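Local coordinates for Sys-1 protein (PDB 3C2G), which acts as a beta-catenin homolog and transcription coregulator in Wnt signalling, binding the TCF transcription factor POP-1 directly through its armadillo domain, at residues Q5-A10 / A27-T32. Residues are numbered along the deposited sequence; the frame is centred on the assembly and turned at random.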
loop_
_atom_site.group_PDB
_atom_site.type_symbol
_atom_site.label_atom_id
_atom_site.label_comp_id
_atom_site.label_asym_id
_atom_site.label_seq_id
_atom_site.Cartn_x
_atom_site.Cartn_y
_atom_site.Cartn_z
ATOM N N GLN A 5 15.155 48.267 -24.572
ATOM C CA GLN A 5 15.161 48.603 -25.997
ATOM C C GLN A 5 15.884 47.545 -26.845
ATOM O O GLN A 5 15.458 47.242 -27.963
ATOM C CB GLN A 5 15.776 49.994 -26.220
ATOM N N ALA A 6 16.973 46.997 -26.306
ATOM C CA ALA A 6 17.770 45.983 -27.000
ATOM C C ALA A 6 17.014 44.661 -27.109
ATOM O O ALA A 6 17.043 44.003 -28.154
ATOM C CB ALA A 6 19.111 45.780 -26.302
ATOM N N ALA A 7 16.333 44.291 -26.026
ATOM C CA ALA A 7 15.501 43.096 -26.003
ATOM C C ALA A 7 14.353 43.224 -26.991
ATOM O O ALA A 7 13.994 42.243 -27.647
ATOM C CB ALA A 7 14.971 42.832 -24.611
ATOM N N GLU A 8 13.784 44.426 -27.103
ATOM C CA GLU A 8 12.660 44.630 -28.016
ATOM C C GLU A 8 13.075 44.667 -29.488
ATOM O O GLU A 8 12.303 44.261 -30.356
ATOM C CB GLU A 8 11.813 45.846 -27.637
ATOM C CG GLU A 8 10.451 45.904 -28.370
ATOM C CD GLU A 8 9.733 44.537 -28.463
ATOM O OE1 GLU A 8 9.586 43.846 -27.423
ATOM O OE2 GLU A 8 9.306 44.162 -29.581
ATOM N N GLN A 9 14.292 45.128 -29.763
ATOM C CA GLN A 9 14.844 45.026 -31.111
ATOM C C GLN A 9 15.035 43.548 -31.466
ATOM O O GLN A 9 14.605 43.099 -32.523
ATOM C CB GLN A 9 16.158 45.815 -31.243
ATOM C CG GLN A 9 16.498 46.203 -32.694
ATOM C CD GLN A 9 17.991 46.408 -32.954
ATOM O OE1 GLN A 9 18.832 45.611 -32.526
ATOM N NE2 GLN A 9 18.322 47.471 -33.682
ATOM N N ALA A 10 15.659 42.808 -30.549
ATOM C CA ALA A 10 15.863 41.360 -30.660
ATOM C C ALA A 10 14.568 40.588 -30.953
ATOM O O ALA A 10 14.531 39.743 -31.854
ATOM C CB ALA A 10 16.526 40.825 -29.386
ATOM N N ALA A 27 19.496 36.117 -28.206
ATOM C CA ALA A 27 19.048 35.250 -27.112
ATOM C C ALA A 27 19.586 35.682 -25.739
ATOM O O ALA A 27 18.811 35.842 -24.798
ATOM C CB ALA A 27 19.376 33.787 -27.408
ATOM N N LYS A 28 20.900 35.903 -25.637
ATOM C CA LYS A 28 21.506 36.446 -24.411
ATOM C C LYS A 28 20.815 37.731 -23.978
ATOM O O LYS A 28 20.498 37.916 -22.799
ATOM C CB LYS A 28 22.996 36.727 -24.599
ATOM C CG LYS A 28 23.866 35.494 -24.812
ATOM C CD LYS A 28 25.329 35.888 -25.027
ATOM C CE LYS A 28 26.226 34.660 -25.183
ATOM N NZ LYS A 28 27.624 35.026 -25.590
ATOM N N THR A 29 20.577 38.606 -24.951
ATOM C CA THR A 29 19.930 39.891 -24.733
ATOM C C THR A 29 18.553 39.718 -24.097
ATOM O O THR A 29 18.291 40.265 -23.021
ATOM C CB THR A 29 19.843 40.684 -26.064
ATOM O OG1 THR A 29 21.167 40.883 -26.582
ATOM C CG2 THR A 29 19.167 42.030 -25.869
ATOM N N ILE A 30 17.692 38.942 -24.752
ATOM C CA ILE A 30 16.357 38.638 -24.223
ATOM C C ILE A 30 16.416 37.994 -22.827
ATOM O O ILE A 30 15.629 38.339 -21.951
ATOM C CB ILE A 30 15.541 37.760 -25.201
ATOM C CG1 ILE A 30 15.250 38.537 -26.492
ATOM C CG2 ILE A 30 14.229 37.274 -24.549
ATOM C CD1 ILE A 30 14.810 37.677 -27.675
ATOM N N ARG A 31 17.362 37.082 -22.619
ATOM C CA ARG A 31 17.518 36.435 -21.317
ATOM C C ARG A 31 17.905 37.454 -20.258
ATOM O O ARG A 31 17.322 37.497 -19.173
ATOM C CB ARG A 31 18.555 35.313 -21.392
ATOM C CG ARG A 31 18.716 34.530 -20.102
ATOM C CD ARG A 31 19.845 33.513 -20.206
ATOM N NE ARG A 31 20.140 32.934 -18.899
ATOM C CZ ARG A 31 21.179 33.261 -18.137
ATOM N NH1 ARG A 31 22.066 34.166 -18.544
ATOM N NH2 ARG A 31 21.333 32.670 -16.960
ATOM N N THR A 32 18.882 38.288 -20.593
ATOM C CA THR A 32 19.353 39.328 -19.691
ATOM C C THR A 32 18.213 40.248 -19.279
ATOM O O THR A 32 18.028 40.518 -18.095
ATOM C CB THR A 32 20.486 40.129 -20.335
ATOM O OG1 THR A 32 21.502 39.219 -20.775
ATOM C CG2 THR A 32 21.085 41.118 -19.344
#
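T29 lays its methyl group against the backbone of helix 3-13, a clear case of how small residues let two helices pack closely. CG2 of T29 lies 3.6 Å from C of A6 and equally 3.6 Å from N of A7, so the methyl meets the peptide link between two alanines, with CB of A6 beside it at 3.8 Å from the same CG2. The torsion explains the division of labour within this side chain: with chi1 at -59°, CG2 stands opposite the backbone N and reaches the neighbouring helix, while OG1, beside that N, hydrogen-bonds within its own helix to the carbonyl O of H25.

One residue further on, I30 works differently. Its CB is not aimed straight at helix 3-13, but CG1, placed opposite the carbonyl carbon (chi1 -65°), carries the chain across to A10. There the alanine methyl sits alongside the ethyl branch, CB of A10 being 3.9 Å from CG1 of I30 and 4.0 Å from its terminal CD1. A7 belongs to both points of contact, its N touched by CG2 of T29 and its O lying 4.1 Å from CG1 of I30, and its CA comes within 4.9 Å of the CA of I30. The segment axes approach to 8.5 Å at a crossing angle of -132°, joining the first two helices of the chain at one end of the elongated armadillo domain. Beyond the pair, W33 touches A7 and M26 touches A10, while helix 71-90 packs on A27 from the other side of helix 20-37.

No hydrogen bond or salt bridge spans the two segments. Their cohesion therefore rests on van der Waals contact and the burial of apolar surface, with closeness secured by three alanines and by a threonine whose hydroxyl is satisfied at home.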